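Local coordinates for ribokinase (Giardia lamblia, PDB 6WHJ), which probably phosphorylates D-ribose at O-5, using ATP and a divalent cation, most likely magnesium, to give D-ribose 5-phosphate, at residues S14-L19 against I113-G118; G66-D71 against D75-H80; G121-S126 against C145-D150. One frame throughout, in Å; residues are numbered along the deposited sequence.

Interaction 1 (S14-L19 against I113-G118); sequences SYNRDL and IVISEG. With EDO (1,2-ethanediol), chain F.
Asn-16 reaches across to Ile-115, and the two side chains meet at about a right angle. Starting at CB, which points toward 113-118, the first neighbour is O2 of a 1,2-ethanediol molecule, 3.7 Å from Asn-16 CB. With chi1 at -61°, CG turns back beside the backbone N, and the flat amide then lies against the methyl branch of Ile-115, not its longer arm. Asn-16 OD1 comes 4.0 Å from Ile-115 CG2. Asn-16 ND2 stands equally far from that methyl but spends an N-H on the diol, donating to EDO O2 at 3.2 Å with an N-H...O angle of 151°. The same hydroxyl donates to Asp-18 OD1 over 3.1 Å, so O2 passes a bond on from amide to carboxylate. The other branch of Ile-115 ends in CD1, 3.8 Å from EDO O1, which makes the isoleucine an apolar side to the diol.

The diol, probably from the crystallisation liquor, lies between residues predicted to bind the substrate, consistent with the place of the sugar. Strands 16-22 and 111-116 do not pair directly: strand 99-105 runs between them in the four-stranded sheet, which, as in other ribokinases, is the lid over the sugar site. Helix 72-84 touches Tyr-15 and Arg-17, while residues 113-115 pair in parallel with a strand of the second subunit, carrying the sheet across the dimer interface.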
loop_
_atom_site.group_PDB
_atom_site.type_symbol
_atom_site.label_atom_id
_atom_site.label_comp_id
_atom_site.label_asym_id
_atom_site.label_seq_id
_atom_site.Cartn_x
_atom_site.Cartn_y
_atom_site.Cartn_z
ATOM N N SER B 14 9.141 4.782 -16.095
ATOM C CA SER B 14 8.409 3.760 -15.367
ATOM C C SER B 14 6.905 3.829 -15.601
ATOM O O SER B 14 6.343 4.887 -15.913
ATOM C CB SER B 14 8.688 3.896 -13.876
ATOM O OG SER B 14 8.263 5.177 -13.454
ATOM N N TYR B 15 6.259 2.679 -15.436
ATOM C CA TYR B 15 4.827 2.611 -15.198
ATOM C C TYR B 15 4.624 1.901 -13.868
ATOM O O TYR B 15 5.155 0.803 -13.657
ATOM C CB TYR B 15 4.055 1.865 -16.296
ATOM C CG TYR B 15 2.621 1.634 -15.856
ATOM C CD1 TYR B 15 1.691 2.654 -15.939
ATOM C CD2 TYR B 15 2.225 0.439 -15.266
ATOM C CE1 TYR B 15 0.399 2.490 -15.496
ATOM C CE2 TYR B 15 0.924 0.259 -14.816
ATOM C CZ TYR B 15 0.014 1.296 -14.933
ATOM O OH TYR B 15 -1.294 1.159 -14.502
ATOM N N ASN B 16 3.855 2.526 -12.983
ATOM C CA ASN B 16 3.455 1.926 -11.722
ATOM C C ASN B 16 1.937 1.961 -11.621
ATOM O O ASN B 16 1.311 2.981 -11.929
ATOM C CB ASN B 16 4.057 2.673 -10.519
ATOM C CG ASN B 16 5.580 2.660 -10.505
ATOM O OD1 ASN B 16 6.207 1.626 -10.705
ATOM N ND2 ASN B 16 6.175 3.819 -10.270
ATOM N N ARG B 17 1.347 0.848 -11.198
ATOM C CA ARG B 17 -0.048 0.856 -10.784
ATOM C C ARG B 17 -0.096 1.417 -9.364
ATOM O O ARG B 17 0.477 0.831 -8.435
ATOM C CB ARG B 17 -0.648 -0.549 -10.852
ATOM C CG ARG B 17 -2.140 -0.613 -10.556
ATOM C CD ARG B 17 -2.879 0.347 -11.445
ATOM N NE ARG B 17 -4.331 0.281 -11.301
ATOM C CZ ARG B 17 -5.169 -0.208 -12.212
ATOM N NH1 ARG B 17 -4.711 -0.683 -13.368
ATOM N NH2 ARG B 17 -6.477 -0.206 -11.970
ATOM N N ASP B 18 -0.738 2.567 -9.202
ATOM C CA ASP B 18 -0.803 3.234 -7.906
ATOM C C ASP B 18 -1.896 2.589 -7.056
ATOM O O ASP B 18 -3.057 2.528 -7.471
ATOM C CB ASP B 18 -1.092 4.721 -8.103
ATOM C CG ASP B 18 0.135 5.526 -8.516
ATOM O OD1 ASP B 18 1.276 5.023 -8.436
ATOM O OD2 ASP B 18 -0.060 6.676 -8.967
ATOM N N LEU B 19 -1.522 2.054 -5.898
ATOM C CA LEU B 19 -2.491 1.524 -4.938
ATOM C C LEU B 19 -2.521 2.460 -3.735
ATOM O O LEU B 19 -1.559 2.516 -2.959
ATOM C CB LEU B 19 -2.152 0.095 -4.537
ATOM C CG LEU B 19 -1.887 -0.856 -5.704
ATOM C CD1 LEU B 19 -1.328 -2.185 -5.208
ATOM C CD2 LEU B 19 -3.167 -1.056 -6.457
ATOM N N ILE B 113 4.887 7.077 -0.026
ATOM C CA ILE B 113 4.932 6.280 -1.245
ATOM C C ILE B 113 6.031 5.243 -1.106
ATOM O O ILE B 113 7.183 5.585 -0.814
ATOM C CB ILE B 113 5.173 7.145 -2.496
ATOM C CG1 ILE B 113 4.118 8.243 -2.591
ATOM C CG2 ILE B 113 5.123 6.286 -3.740
ATOM C CD1 ILE B 113 4.271 9.121 -3.796
ATOM N N VAL B 114 5.673 3.982 -1.325
ATOM C CA VAL B 114 6.627 2.888 -1.438
ATOM C C VAL B 114 6.452 2.279 -2.821
ATOM O O VAL B 114 5.359 1.806 -3.163
ATOM C CB VAL B 114 6.432 1.820 -0.353
ATOM C CG1 VAL B 114 7.469 0.721 -0.540
ATOM C CG2 VAL B 114 6.540 2.420 1.019
ATOM N N ILE B 115 7.518 2.295 -3.611
ATOM C CA ILE B 115 7.502 1.758 -4.965
ATOM C C ILE B 115 8.109 0.361 -4.957
ATOM O O ILE B 115 9.195 0.145 -4.400
ATOM C CB ILE B 115 8.269 2.677 -5.930
ATOM C CG1 ILE B 115 7.667 4.085 -5.898
ATOM C CG2 ILE B 115 8.256 2.105 -7.317
ATOM C CD1 ILE B 115 8.348 5.069 -6.822
ATOM N N SER B 116 7.424 -0.578 -5.603
ATOM C CA SER B 116 7.982 -1.880 -5.944
ATOM C C SER B 116 8.208 -1.797 -7.445
ATOM O O SER B 116 7.263 -1.921 -8.231
ATOM C CB SER B 116 7.037 -3.022 -5.582
ATOM O OG SER B 116 7.592 -4.287 -5.941
ATOM N N GLU B 117 9.465 -1.568 -7.834
ATOM C CA GLU B 117 9.758 -1.239 -9.224
ATOM C C GLU B 117 9.332 -2.362 -10.155
ATOM O O GLU B 117 8.814 -2.102 -11.246
ATOM C CB GLU B 117 11.237 -0.884 -9.380
ATOM C CG GLU B 117 12.184 -2.022 -9.293
ATOM C CD GLU B 117 13.578 -1.651 -9.764
ATOM O OE1 GLU B 117 13.792 -0.471 -10.132
ATOM O OE2 GLU B 117 14.448 -2.555 -9.784
ATOM N N GLY B 118 9.486 -3.613 -9.719
ATOM C CA GLY B 118 9.009 -4.732 -10.519
ATOM C C GLY B 118 9.607 -4.698 -11.910
ATOM O O GLY B 118 10.823 -4.550 -12.089
HETATM C C1 EDO F . 4.899 8.190 -8.839
HETATM O O1 EDO F . 5.958 7.727 -7.988
HETATM C C2 EDO F . 3.708 7.237 -8.757
HETATM O O2 EDO F . 4.201 5.891 -8.798
#

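Interaction 2 (G66-D71 against D75-H80); sequences GAVGKD and DEILAH
Val-68 faces helix 72-84 from the end of strand 62-69 and divides its two methyls between two helix residues. Val-68 CG1 lies 4.0 Å from Ile-77 CG2, and Val-68 CG2 packs against Leu-78 CD1. The valine's CB points toward the helix, and chi1 of -59° aims one methyl at each of the two residues. On Ile-77 the short branch does the touching; the longer arm, anti to the backbone N (chi1 -173°), leads away to Tyr-15. Leu-78 starts off to one side and bends its end back to the valine.

The polar part is a backbone bond with carboxylates around it. Asp-75 N donates to Asp-71 O at 3.0 Å, with an N-H...O angle of 158°, the i to i+4 bond of the helix's first turn. Asp-71 is the N-cap: its OD1 accepts from the backbone N of Gly-74 and is also bonded to Thr-98 OG1. Asp-75 lays its carboxylate near the carbonyl already in use, its OD2 3.3 Å from Asp-71 O, a pair of acceptors with no bond between them. What holds that side chain is Gln-92 NE2, bonded to Asp-75 OD1 and also to Gly-69 O.

This is the strand-to-helix turn of the beta-alpha-beta unit 62-69, 72-84, 91-93. Two carboxylates at a helix N-terminus suit the dipole there, which would probably stabilise their negative charge, and their nearest oxygens, Asp-71 OD1 and Asp-75 OD1, are 6.4 Å apart. Apolar methyls close the buried side, whereas the acidic end lies nearer solvent.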
loop_
_atom_site.group_PDB
_atom_site.type_symbol
_atom_site.label_atom_id
_atom_site.label_comp_id
_atom_site.label_asym_id
_atom_site.label_seq_id
_atom_site.Cartn_x
_atom_site.Cartn_y
_atom_site.Cartn_z
ATOM N N GLY B 66 8.772 1.793 -21.925
ATOM C CA GLY B 66 8.717 1.232 -20.586
ATOM C C GLY B 66 8.473 -0.260 -20.627
ATOM O O GLY B 66 8.174 -0.830 -21.676
ATOM N N ALA B 67 8.590 -0.890 -19.458
ATOM C CA ALA B 67 8.415 -2.330 -19.315
ATOM C C ALA B 67 7.429 -2.629 -18.191
ATOM O O ALA B 67 7.478 -2.005 -17.125
ATOM C CB ALA B 67 9.745 -3.035 -19.041
ATOM N N VAL B 68 6.511 -3.561 -18.460
ATOM C CA VAL B 68 5.499 -4.021 -17.520
ATOM C C VAL B 68 5.477 -5.548 -17.553
ATOM O O VAL B 68 6.053 -6.186 -18.439
ATOM C CB VAL B 68 4.101 -3.454 -17.842
ATOM C CG1 VAL B 68 4.121 -1.927 -17.809
ATOM C CG2 VAL B 68 3.598 -3.985 -19.198
ATOM N N GLY B 69 4.788 -6.135 -16.578
ATOM C CA GLY B 69 4.737 -7.576 -16.473
ATOM C C GLY B 69 3.725 -8.195 -17.414
ATOM O O GLY B 69 2.943 -7.518 -18.075
ATOM N N LYS B 70 3.787 -9.522 -17.521
ATOM C CA LYS B 70 2.782 -10.275 -18.268
ATOM C C LYS B 70 1.661 -10.655 -17.306
ATOM O O LYS B 70 1.416 -11.821 -17.001
ATOM C CB LYS B 70 3.406 -11.490 -18.937
ATOM C CG LYS B 70 4.231 -11.116 -20.146
ATOM C CD LYS B 70 4.963 -12.306 -20.749
ATOM C CE LYS B 70 5.720 -11.881 -22.013
ATOM N NZ LYS B 70 6.334 -13.032 -22.703
ATOM N N ASP B 71 0.954 -9.622 -16.861
ATOM C CA ASP B 71 -0.107 -9.738 -15.878
ATOM C C ASP B 71 -1.232 -8.795 -16.271
ATOM O O ASP B 71 -1.198 -8.160 -17.333
ATOM C CB ASP B 71 0.381 -9.416 -14.458
ATOM C CG ASP B 71 1.252 -8.155 -14.396
ATOM O OD1 ASP B 71 0.910 -7.124 -15.024
ATOM O OD2 ASP B 71 2.273 -8.189 -13.680
ATOM N N ASP B 75 -1.425 -5.719 -19.049
ATOM C CA ASP B 75 -2.351 -5.725 -20.176
ATOM C C ASP B 75 -3.203 -4.464 -20.186
ATOM O O ASP B 75 -3.435 -3.873 -21.249
ATOM C CB ASP B 75 -3.254 -6.960 -20.118
ATOM C CG ASP B 75 -2.489 -8.269 -20.277
ATOM O OD1 ASP B 75 -1.399 -8.276 -20.885
ATOM O OD2 ASP B 75 -3.000 -9.309 -19.807
ATOM N N GLU B 76 -3.643 -4.010 -19.007
ATOM C CA GLU B 76 -4.535 -2.857 -18.954
ATOM C C GLU B 76 -3.839 -1.573 -19.391
ATOM O O GLU B 76 -4.475 -0.714 -20.009
ATOM C CB GLU B 76 -5.111 -2.683 -17.544
ATOM C CG GLU B 76 -5.981 -3.855 -17.074
ATOM C CD GLU B 76 -6.696 -3.591 -15.754
ATOM O OE1 GLU B 76 -7.572 -4.415 -15.374
ATOM O OE2 GLU B 76 -6.347 -2.592 -15.079
ATOM N N ILE B 77 -2.544 -1.421 -19.105
ATOM C CA ILE B 77 -1.905 -0.163 -19.463
ATOM C C ILE B 77 -1.594 -0.118 -20.960
ATOM O O ILE B 77 -1.680 0.952 -21.576
ATOM C CB ILE B 77 -0.663 0.098 -18.584
ATOM C CG1 ILE B 77 -0.106 1.492 -18.861
ATOM C CG2 ILE B 77 0.411 -0.948 -18.790
ATOM C CD1 ILE B 77 -1.128 2.619 -18.620
ATOM N N LEU B 78 -1.266 -1.258 -21.581
ATOM C CA LEU B 78 -1.131 -1.279 -23.038
ATOM C C LEU B 78 -2.441 -0.918 -23.712
ATOM O O LEU B 78 -2.455 -0.174 -24.702
ATOM C CB LEU B 78 -0.687 -2.651 -23.540
ATOM C CG LEU B 78 0.794 -2.906 -23.765
ATOM C CD1 LEU B 78 1.474 -3.116 -22.423
ATOM C CD2 LEU B 78 0.991 -4.094 -24.679
ATOM N N ALA B 79 -3.551 -1.473 -23.214
ATOM C CA ALA B 79 -4.854 -1.125 -23.761
ATOM C C ALA B 79 -5.168 0.345 -23.516
ATOM O O ALA B 79 -5.727 1.023 -24.386
ATOM C CB ALA B 79 -5.931 -2.020 -23.154
ATOM N N HIS B 80 -4.778 0.860 -22.346
ATOM C CA HIS B 80 -5.061 2.251 -22.008
ATOM C C HIS B 80 -4.372 3.195 -22.980
ATOM O O HIS B 80 -4.962 4.196 -23.409
ATOM C CB HIS B 80 -4.614 2.539 -20.574
ATOM C CG HIS B 80 -4.938 3.922 -20.097
ATOM N ND1 HIS B 80 -6.205 4.460 -20.177
ATOM C CD2 HIS B 80 -4.160 4.876 -19.529
ATOM C CE1 HIS B 80 -6.192 5.686 -19.682
ATOM N NE2 HIS B 80 -4.963 5.962 -19.283
#

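Interaction 3 (G121-S126 against C145-D150); sequences GMLKPS and CEISPD. With EDO (1,2-ethanediol), chain F.
The first torsions of Leu-123 and Ile-147 set the branches that meet. In Leu-123, chi1 of -174° swings CG away from the backbone N, and chi2 of 63° brings CD2 round toward 145-150. In Ile-147, chi1 of 64° tucks CG1 between the backbone N and the carbonyl carbon, and the short branch becomes the one that touches: Leu-123 CD2 is 4.1 Å from Ile-147 CG2. The main chains come closest at Gly-121 and Ser-148, their CA atoms 5.1 Å apart, and Gly-121 O lies 4.3 Å from Ser-148 CB.

No direct hydrogen bond crosses here; a water does the bridging, donating to Leu-123 O at 3.1 Å and accepting from Ser-148 N. Strand 140-143 of the large sheet leads through this turn into helix 149-165. Ser-148 is the N-cap of that helix, its OG taking the backbone N of Asn-151, and Leu-123 also packs on Phe-155 of the same helix.

Glu-146, predicted to bind the substrate, points its extended side chain to a bound 1,2-ethanediol. EDO O1 is modelled very close to Glu-146 OE2, a hydrogen bond of doubtful length, while Ser-14 OG and Lys-44 N both donate to Glu-146 OE1 and hold it.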
loop_
_atom_site.group_PDB
_atom_site.type_symbol
_atom_site.label_atom_id
_atom_site.label_comp_id
_atom_site.label_asym_id
_atom_site.label_seq_id
_atom_site.Cartn_x
_atom_site.Cartn_y
_atom_site.Cartn_z
ATOM N N GLY B 121 12.419 -2.524 -13.459
ATOM C CA GLY B 121 13.820 -2.873 -13.336
ATOM C C GLY B 121 14.384 -3.673 -14.503
ATOM O O GLY B 121 15.606 -3.864 -14.551
ATOM N N MET B 122 13.544 -4.141 -15.435
ATOM C CA MET B 122 14.033 -4.856 -16.613
ATOM C C MET B 122 14.216 -3.966 -17.836
ATOM O O MET B 122 14.717 -4.453 -18.860
ATOM C CB MET B 122 13.099 -6.007 -17.007
ATOM C CG MET B 122 13.320 -7.302 -16.256
ATOM S SD MET B 122 12.664 -7.299 -14.588
ATOM C CE MET B 122 12.907 -9.037 -14.193
ATOM N N LEU B 123 13.798 -2.702 -17.775
ATOM C CA LEU B 123 13.886 -1.791 -18.915
ATOM C C LEU B 123 15.350 -1.432 -19.126
ATOM O O LEU B 123 15.919 -0.636 -18.379
ATOM C CB LEU B 123 13.036 -0.546 -18.672
ATOM C CG LEU B 123 12.884 0.459 -19.820
ATOM C CD1 LEU B 123 12.190 -0.198 -20.976
ATOM C CD2 LEU B 123 12.107 1.680 -19.391
ATOM N N LYS B 124 15.959 -2.031 -20.145
ATOM C CA LYS B 124 17.326 -1.828 -20.602
ATOM C C LYS B 124 17.256 -1.494 -22.081
ATOM O O LYS B 124 16.237 -1.755 -22.729
ATOM C CB LYS B 124 18.216 -3.077 -20.460
ATOM C CG LYS B 124 18.122 -3.945 -19.235
ATOM C CD LYS B 124 19.077 -5.110 -19.436
ATOM C CE LYS B 124 19.488 -5.764 -18.144
ATOM N NZ LYS B 124 18.298 -6.086 -17.312
ATOM N N PRO B 125 18.320 -0.921 -22.653
ATOM C CA PRO B 125 18.341 -0.761 -24.115
ATOM C C PRO B 125 18.076 -2.054 -24.869
ATOM O O PRO B 125 17.287 -2.055 -25.821
ATOM C CB PRO B 125 19.763 -0.239 -24.383
ATOM C CG PRO B 125 20.123 0.497 -23.125
ATOM C CD PRO B 125 19.486 -0.289 -22.007
ATOM N N SER B 126 18.676 -3.169 -24.432
ATOM C CA SER B 126 18.527 -4.435 -25.150
ATOM C C SER B 126 17.067 -4.894 -25.217
ATOM O O SER B 126 16.690 -5.633 -26.136
ATOM C CB SER B 126 19.427 -5.502 -24.515
ATOM O OG SER B 126 18.931 -5.936 -23.255
ATOM N N CYS B 145 13.663 8.935 -12.422
ATOM C CA CYS B 145 14.461 8.116 -11.514
ATOM C C CYS B 145 13.672 6.924 -10.983
ATOM O O CYS B 145 13.885 6.494 -9.846
ATOM C CB CYS B 145 14.975 8.957 -10.348
ATOM S SG CYS B 145 16.122 10.270 -10.805
ATOM N N GLU B 146 12.779 6.351 -11.796
ATOM C CA GLU B 146 11.955 5.230 -11.359
ATOM C C GLU B 146 12.227 3.954 -12.152
ATOM O O GLU B 146 11.369 3.067 -12.198
ATOM C CB GLU B 146 10.474 5.601 -11.417
ATOM C CG GLU B 146 10.028 6.577 -10.338
ATOM C CD GLU B 146 8.526 6.825 -10.340
ATOM O OE1 GLU B 146 7.863 6.468 -11.340
ATOM O OE2 GLU B 146 8.011 7.397 -9.346
ATOM N N ILE B 147 13.388 3.852 -12.809
ATOM C CA ILE B 147 13.893 2.567 -13.292
ATOM C C ILE B 147 15.217 2.306 -12.576
ATOM O O ILE B 147 15.605 3.061 -11.679
ATOM C CB ILE B 147 14.051 2.520 -14.827
ATOM C CG1 ILE B 147 15.111 3.519 -15.313
ATOM C CG2 ILE B 147 12.699 2.771 -15.521
ATOM C CD1 ILE B 147 15.497 3.347 -16.783
ATOM N N SER B 148 15.925 1.255 -12.963
ATOM C CA SER B 148 17.114 0.862 -12.219
ATOM C C SER B 148 18.285 1.806 -12.499
ATOM O O SER B 148 18.433 2.314 -13.615
ATOM C CB SER B 148 17.523 -0.559 -12.575
ATOM O OG SER B 148 18.569 -0.555 -13.537
ATOM N N PRO B 149 19.135 2.056 -11.489
ATOM C CA PRO B 149 20.297 2.939 -11.710
ATOM C C PRO B 149 21.218 2.470 -12.824
ATOM O O PRO B 149 21.618 3.280 -13.674
ATOM C CB PRO B 149 21.005 2.921 -10.345
ATOM C CG PRO B 149 19.933 2.602 -9.370
ATOM C CD PRO B 149 19.014 1.648 -10.078
ATOM N N ASP B 150 21.544 1.175 -12.860
ATOM C CA ASP B 150 22.469 0.672 -13.869
ATOM C C ASP B 150 21.871 0.740 -15.268
ATOM O O ASP B 150 22.587 1.025 -16.239
ATOM C CB ASP B 150 22.851 -0.774 -13.557
ATOM C CG ASP B 150 23.750 -0.899 -12.342
ATOM O OD1 ASP B 150 24.299 0.127 -11.886
ATOM O OD2 ASP B 150 23.930 -2.043 -11.864
HETATM C C1 EDO F . 4.899 8.190 -8.839
HETATM O O1 EDO F . 5.958 7.727 -7.988
HETATM C C2 EDO F . 3.708 7.237 -8.757
HETATM O O2 EDO F . 4.201 5.891 -8.798
HETATM O O HOH W 1 15.298 -0.665 -15.363
#

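Along the chain, interaction 2 is nested inside the loop that interaction 1 closes, and interaction 3 follows. Their centres lie about 13 to 16 Å apart. Interaction 1 belongs to the four-stranded sheet that continues into the second subunit; interactions 2 and 3 sit at the ends of strands 62-69 and 140-143 of the nine-stranded sheet, each where the chain turns into a helix. Arg-17 joins the first two by a salt bridge, its NH1 3.0 Å from Glu-76 OE2. Interactions 1 and 3 grip the same diol, bringing Asn-16 and Asp-18 of the small sheet and Glu-146 of the loop after strand 140-143 around one pocket. Leu-123 packs on Gly-66, bringing interaction 3 against interaction 2.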